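Protein (superoxide dismutase) (Sulfolobus acidocaldarius, PDB 1B06) catalyses the disproportionation of superoxide radicals to hydrogen peroxide and molecular oxygen, using one iron ion in each subunit. Local coordinates at residues K7-P12 / N79-H84; A85-N90 / I168-E173. All blocks are in the same frame, centred on the assembly; numbering follows the deposited sequence.

Contact 1 (K7-P12 / N79-H84); sequences KRYEFP and NGHKLH. With FE (Fe (III) ion), chain G.
Tyr9 and His81 bring two aromatic rings together at a slant, their planes 56° apart and their centroids 5.3 Å from each other, while the polar ends of both side chains are bonded to a second subunit. The closest approach sets CD1 of Tyr9 3.8 Å from NE2 of His81, with CD2 of the imidazole near the same carbon. His81 reaches out to the loop 7-12 because its CG stands anti to the backbone N (chi1 152°). Its CE1 lies 3.8 Å from the carbonyl O of Glu10 and, at the ring's edge, 4.1 Å from CD of Pro12. Lys82 crosses the tyrosine at about a right angle, its CE methylene packing 4.2 Å from CE1 of Tyr9 while NZ goes on to the subunit boundary. There Asp141 and Glu143 of the second subunit form salt bridges with Lys82; Asp141 also bonds Tyr9 OH, and Glu143 takes His81 NE2. ND1 of His81 is hydrogen-bonded to His38 of its own chain, so the imidazole is probably fixed in rotation. Farther along the helix, ND1 of His84 donates to Gly80 O at 2.6 Å, 7° out of the ring plane, which would help orient the ring whose NE2 binds the iron at 2.2 Å. The chemistry is consistent with a subunit interface where ring packing inside one chain leaves polar ends directed at acids of the second subunit.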
loop_
_atom_site.group_PDB
_atom_site.type_symbol
_atom_site.label_atom_id
_atom_site.label_comp_id
_atom_site.label_asym_id
_atom_site.label_seq_id
_atom_site.Cartn_x
_atom_site.Cartn_y
_atom_site.Cartn_z
ATOM N N LYS A 7 20.425 15.617 11.708
ATOM C CA LYS A 7 19.799 16.928 11.770
ATOM C C LYS A 7 18.280 16.773 11.844
ATOM O O LYS A 7 17.722 15.777 11.384
ATOM C CB LYS A 7 20.181 17.750 10.539
ATOM C CG LYS A 7 19.601 19.158 10.528
ATOM C CD LYS A 7 20.685 20.211 10.721
ATOM C CE LYS A 7 20.098 21.538 11.194
ATOM N NZ LYS A 7 21.148 22.486 11.677
ATOM N N ARG A 8 17.612 17.754 12.442
ATOM C CA ARG A 8 16.164 17.712 12.563
ATOM C C ARG A 8 15.536 18.672 11.571
ATOM O O ARG A 8 16.219 19.518 10.999
ATOM C CB ARG A 8 15.739 18.085 13.980
ATOM C CG ARG A 8 16.347 17.198 15.056
ATOM C CD ARG A 8 15.834 15.765 14.958
ATOM N NE ARG A 8 16.241 14.954 16.104
ATOM C CZ ARG A 8 17.462 14.455 16.272
ATOM N NH1 ARG A 8 18.403 14.681 15.365
ATOM N NH2 ARG A 8 17.745 13.737 17.350
ATOM N N TYR A 9 14.233 18.540 11.366
ATOM C CA TYR A 9 13.521 19.401 10.429
ATOM C C TYR A 9 12.975 20.636 11.128
ATOM O O TYR A 9 12.669 20.603 12.319
ATOM C CB TYR A 9 12.370 18.628 9.770
ATOM C CG TYR A 9 12.844 17.552 8.819
ATOM C CD1 TYR A 9 13.298 17.876 7.540
ATOM C CD2 TYR A 9 12.892 16.217 9.215
ATOM C CE1 TYR A 9 13.795 16.897 6.680
ATOM C CE2 TYR A 9 13.388 15.230 8.363
ATOM C CZ TYR A 9 13.838 15.581 7.102
ATOM O OH TYR A 9 14.351 14.618 6.271
ATOM N N GLU A 10 12.854 21.723 10.375
ATOM C CA GLU A 10 12.337 22.971 10.909
ATOM C C GLU A 10 10.973 23.274 10.311
ATOM O O GLU A 10 10.745 23.051 9.124
ATOM C CB GLU A 10 13.297 24.116 10.595
ATOM C CG GLU A 10 14.065 24.622 11.810
ATOM C CD GLU A 10 15.530 24.884 11.509
ATOM O OE1 GLU A 10 15.819 25.583 10.512
ATOM O OE2 GLU A 10 16.393 24.388 12.269
ATOM N N PHE A 11 10.065 23.774 11.141
ATOM C CA PHE A 11 8.726 24.129 10.696
ATOM C C PHE A 11 8.830 25.437 9.908
ATOM O O PHE A 11 9.221 26.472 10.448
ATOM C CB PHE A 11 7.803 24.304 11.909
ATOM C CG PHE A 11 6.357 24.541 11.555
ATOM C CD1 PHE A 11 5.688 23.692 10.684
ATOM C CD2 PHE A 11 5.657 25.607 12.118
ATOM C CE1 PHE A 11 4.352 23.894 10.379
ATOM C CE2 PHE A 11 4.318 25.816 11.815
ATOM C CZ PHE A 11 3.665 24.953 10.943
ATOM N N PRO A 12 8.478 25.402 8.615
ATOM C CA PRO A 12 8.546 26.597 7.771
ATOM C C PRO A 12 7.447 27.619 8.060
ATOM O O PRO A 12 6.470 27.320 8.746
ATOM C CB PRO A 12 8.449 26.034 6.354
ATOM C CG PRO A 12 7.631 24.795 6.513
ATOM C CD PRO A 12 7.972 24.230 7.876
ATOM N N ASN A 79 7.427 12.898 4.376
ATOM C CA ASN A 79 6.715 13.229 3.148
ATOM C C ASN A 79 5.591 14.209 3.488
ATOM O O ASN A 79 5.333 15.151 2.741
ATOM C CB ASN A 79 6.133 11.962 2.505
ATOM C CG ASN A 79 7.092 11.322 1.506
ATOM O OD1 ASN A 79 7.547 11.972 0.564
ATOM N ND2 ASN A 79 7.401 10.040 1.708
ATOM N N GLY A 80 4.931 13.990 4.621
ATOM C CA GLY A 80 3.859 14.881 5.023
ATOM C C GLY A 80 4.355 16.314 5.133
ATOM O O GLY A 80 3.686 17.259 4.713
ATOM N N HIS A 81 5.545 16.474 5.697
ATOM C CA HIS A 81 6.151 17.787 5.868
ATOM C C HIS A 81 6.584 18.396 4.523
ATOM O O HIS A 81 6.156 19.494 4.155
ATOM C CB HIS A 81 7.346 17.664 6.834
ATOM C CG HIS A 81 8.427 18.677 6.611
ATOM N ND1 HIS A 81 8.208 20.035 6.702
ATOM C CD2 HIS A 81 9.739 18.527 6.305
ATOM C CE1 HIS A 81 9.336 20.678 6.461
ATOM N NE2 HIS A 81 10.280 19.787 6.218
ATOM N N LYS A 82 7.416 17.671 3.784
ATOM C CA LYS A 82 7.919 18.151 2.504
ATOM C C LYS A 82 6.835 18.502 1.496
ATOM O O LYS A 82 6.931 19.518 0.809
ATOM C CB LYS A 82 8.870 17.116 1.905
ATOM C CG LYS A 82 10.085 16.822 2.787
ATOM C CD LYS A 82 11.172 16.073 2.029
ATOM C CE LYS A 82 12.482 16.071 2.809
ATOM N NZ LYS A 82 13.355 17.237 2.459
ATOM N N LEU A 83 5.805 17.670 1.404
ATOM C CA LEU A 83 4.729 17.917 0.454
ATOM C C LEU A 83 3.901 19.141 0.825
ATOM O O LEU A 83 3.450 19.879 -0.052
ATOM C CB LEU A 83 3.827 16.688 0.347
ATOM C CG LEU A 83 4.450 15.453 -0.314
ATOM C CD1 LEU A 83 3.382 14.389 -0.471
ATOM C CD2 LEU A 83 5.048 15.812 -1.669
ATOM N N HIS A 84 3.695 19.361 2.119
ATOM C CA HIS A 84 2.928 20.519 2.557
ATOM C C HIS A 84 3.735 21.787 2.307
ATOM O O HIS A 84 3.180 22.832 1.972
ATOM C CB HIS A 84 2.576 20.397 4.040
ATOM C CG HIS A 84 1.334 19.605 4.287
ATOM N ND1 HIS A 84 1.346 18.237 4.440
ATOM C CD2 HIS A 84 0.035 19.978 4.334
ATOM C CE1 HIS A 84 0.107 17.800 4.566
ATOM N NE2 HIS A 84 -0.709 18.837 4.504
HETATM FE FE FE G . -2.804 18.356 4.068
HETATM O O HOH W 1 -2.257 16.413 3.572
#

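Contact 2 (A85-N90 / I168-E173); sequences AIYWNN and IVDEFE. With FE (Fe (III) ion), chain G.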
loop_
_atom_site.group_PDB
_atom_site.type_symbol
_atom_site.label_atom_id
_atom_site.label_comp_id
_atom_site.label_asym_id
_atom_site.label_seq_id
_atom_site.Cartn_x
_atom_site.Cartn_y
_atom_site.Cartn_z
ATOM N N ALA A 85 5.051 21.682 2.456
ATOM C CA ALA A 85 5.937 22.814 2.236
ATOM C C ALA A 85 5.850 23.274 0.784
ATOM O O ALA A 85 5.885 24.470 0.501
ATOM C CB ALA A 85 7.362 22.430 2.581
ATOM N N ILE A 86 5.742 22.330 -0.141
ATOM C CA ILE A 86 5.630 22.684 -1.553
ATOM C C ILE A 86 4.240 23.269 -1.817
ATOM O O ILE A 86 4.094 24.273 -2.516
ATOM C CB ILE A 86 5.818 21.448 -2.455
ATOM C CG1 ILE A 86 7.242 20.912 -2.315
ATOM C CG2 ILE A 86 5.541 21.814 -3.904
ATOM C CD1 ILE A 86 7.405 19.479 -2.790
ATOM N N TYR A 87 3.231 22.623 -1.244
ATOM C CA TYR A 87 1.831 23.014 -1.386
ATOM C C TYR A 87 1.580 24.492 -1.067
ATOM O O TYR A 87 0.947 25.199 -1.856
ATOM C CB TYR A 87 0.983 22.118 -0.481
ATOM C CG TYR A 87 -0.511 22.358 -0.506
ATOM C CD1 TYR A 87 -1.231 22.335 -1.700
ATOM C CD2 TYR A 87 -1.214 22.550 0.681
ATOM C CE1 TYR A 87 -2.630 22.495 -1.707
ATOM C CE2 TYR A 87 -2.602 22.710 0.689
ATOM C CZ TYR A 87 -3.305 22.680 -0.503
ATOM O OH TYR A 87 -4.674 22.831 -0.480
ATOM N N TRP A 88 2.081 24.961 0.076
ATOM C CA TRP A 88 1.891 26.356 0.471
ATOM C C TRP A 88 2.494 27.313 -0.551
ATOM O O TRP A 88 1.894 28.328 -0.888
ATOM C CB TRP A 88 2.525 26.642 1.835
ATOM C CG TRP A 88 2.087 25.735 2.952
ATOM C CD1 TRP A 88 2.894 25.133 3.871
ATOM C CD2 TRP A 88 0.746 25.338 3.276
ATOM N NE1 TRP A 88 2.146 24.387 4.748
ATOM C CE2 TRP A 88 0.824 24.493 4.408
ATOM C CE3 TRP A 88 -0.512 25.613 2.723
ATOM C CZ2 TRP A 88 -0.310 23.918 4.999
ATOM C CZ3 TRP A 88 -1.642 25.039 3.313
ATOM C CH2 TRP A 88 -1.529 24.203 4.440
ATOM N N ASN A 89 3.684 26.985 -1.040
ATOM C CA ASN A 89 4.371 27.825 -2.011
ATOM C C ASN A 89 3.806 27.689 -3.418
ATOM O O ASN A 89 4.002 28.568 -4.262
ATOM C CB ASN A 89 5.858 27.482 -2.035
ATOM C CG ASN A 89 6.588 28.008 -0.822
ATOM O OD1 ASN A 89 6.554 29.199 -0.539
ATOM N ND2 ASN A 89 7.251 27.121 -0.097
ATOM N N ASN A 90 3.103 26.589 -3.663
ATOM C CA ASN A 90 2.523 26.322 -4.972
ATOM C C ASN A 90 1.181 27.024 -5.157
ATOM O O ASN A 90 0.520 26.854 -6.181
ATOM C CB ASN A 90 2.355 24.813 -5.161
ATOM C CG ASN A 90 2.458 24.383 -6.616
ATOM O OD1 ASN A 90 3.403 24.738 -7.328
ATOM N ND2 ASN A 90 1.480 23.607 -7.064
ATOM N N ILE A 168 1.054 20.652 -7.459
ATOM C CA ILE A 168 0.511 19.717 -6.483
ATOM C C ILE A 168 -0.767 20.174 -5.787
ATOM O O ILE A 168 -0.936 21.354 -5.484
ATOM C CB ILE A 168 1.566 19.417 -5.399
ATOM C CG1 ILE A 168 1.054 18.342 -4.440
ATOM C CG2 ILE A 168 1.905 20.695 -4.649
ATOM C CD1 ILE A 168 2.156 17.642 -3.677
ATOM N N VAL A 169 -1.662 19.223 -5.531
ATOM C CA VAL A 169 -2.919 19.502 -4.840
ATOM C C VAL A 169 -3.102 18.509 -3.712
ATOM O O VAL A 169 -3.020 17.298 -3.930
ATOM C CB VAL A 169 -4.163 19.323 -5.727
ATOM C CG1 VAL A 169 -5.189 20.362 -5.357
ATOM C CG2 VAL A 169 -3.799 19.379 -7.180
ATOM N N ASP A 170 -3.368 19.021 -2.518
ATOM C CA ASP A 170 -3.593 18.178 -1.351
ATOM C C ASP A 170 -5.024 17.681 -1.442
ATOM O O ASP A 170 -5.944 18.481 -1.626
ATOM C CB ASP A 170 -3.410 18.994 -0.067
ATOM C CG ASP A 170 -3.413 18.136 1.187
ATOM O OD1 ASP A 170 -3.731 16.925 1.117
ATOM O OD2 ASP A 170 -3.094 18.686 2.259
ATOM N N GLU A 171 -5.219 16.371 -1.317
ATOM C CA GLU A 171 -6.561 15.811 -1.396
ATOM C C GLU A 171 -6.977 15.042 -0.151
ATOM O O GLU A 171 -7.913 14.242 -0.186
ATOM C CB GLU A 171 -6.696 14.932 -2.642
ATOM C CG GLU A 171 -6.945 15.735 -3.919
ATOM C CD GLU A 171 -7.265 14.852 -5.107
ATOM O OE1 GLU A 171 -8.431 14.414 -5.241
ATOM O OE2 GLU A 171 -6.346 14.592 -5.910
ATOM N N PHE A 172 -6.269 15.275 0.948
ATOM C CA PHE A 172 -6.633 14.655 2.215
ATOM C C PHE A 172 -7.915 15.409 2.560
ATOM O O PHE A 172 -8.034 16.593 2.252
ATOM C CB PHE A 172 -5.575 14.942 3.279
ATOM C CG PHE A 172 -4.576 13.837 3.459
ATOM C CD1 PHE A 172 -3.705 13.492 2.426
ATOM C CD2 PHE A 172 -4.497 13.145 4.668
ATOM C CE1 PHE A 172 -2.763 12.467 2.595
ATOM C CE2 PHE A 172 -3.563 12.120 4.849
ATOM C CZ PHE A 172 -2.692 11.781 3.810
ATOM N N GLU A 173 -8.872 14.746 3.194
ATOM C CA GLU A 173 -10.130 15.409 3.529
ATOM C C GLU A 173 -9.976 16.686 4.359
ATOM O O GLU A 173 -10.789 17.602 4.232
ATOM C CB GLU A 173 -11.058 14.428 4.245
ATOM C CG GLU A 173 -11.557 13.332 3.336
ATOM C CD GLU A 173 -12.329 12.269 4.068
ATOM O OE1 GLU A 173 -11.908 11.872 5.177
ATOM O OE2 GLU A 173 -13.362 11.822 3.531
HETATM FE FE FE G . -2.804 18.356 4.068
HETATM O O HOH W 2 -0.968 24.160 -5.568
HETATM O O HOH W 1 -2.257 16.413 3.572
#
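The carbonyl O of Ile168 accepts a 2.8 Å hydrogen bond from water 2 and also lies in the plane of the Tyr87 ring, at its edge, 3.9 Å from CD1. The same water gives a weak bond to Asn90 O and so bridges the residue just after helix 67-89 to strand 165-170. Tyr87 does most for the helix side: with CG anti to the backbone N (chi1 -179°), its ring reaches from Ile168 O to Asp170 and lays one face over CB of the aspartate. That CB sits 3.9 Å from the ring centroid, 16° off the normal, a CH-pi contact offset toward the rim, and the ring and carboxylate planes are 83° apart. Tyrosine suits this place because its flat face packs on the aspartate while its hydroxyl bonds to Tyr187. Beside it, the branched side chains of Ile86 and Ile168 meet through their CG2 methyls at 3.9 Å, filling the buried space between helix and strand. Were Tyr87 an alanine, CB of Asp170 would probably lose the ring that covers it, and Tyr187 would lose one of its hydroxyl partners while keeping its bond to Asp170 O.

The carboxylate is held from two directions. OD2 of Asp170 binds the iron at 1.9 Å, whereas OD1 accepts from Phe172 N at 3.0 Å, from above the carboxylate plane, forming an Asx turn. His33, His84, His174 and water 1 complete the coordination, the three-histidine, one-aspartate site characteristic of iron/manganese superoxide dismutases.

Helix 67-89 carries both contacts: contact 1 uses residues 79-84 and contact 2 takes up the last turn, residues 85-89, and the residue after it, their centres 13 Å apart. Along the chain they come in series, contact 1 closing before contact 2 opens. The first lies within the alpha-hairpin domain, joining the loop before helix 27-57 to the second long helix; the other joins that helix to strand 165-170, an outer strand of the three-stranded antiparallel sheet in the C-terminal domain. They meet at the iron, where His84 comes from one and Asp170 from the other. The metal site therefore lies where the two domains come together, and one helix links it to the second subunit.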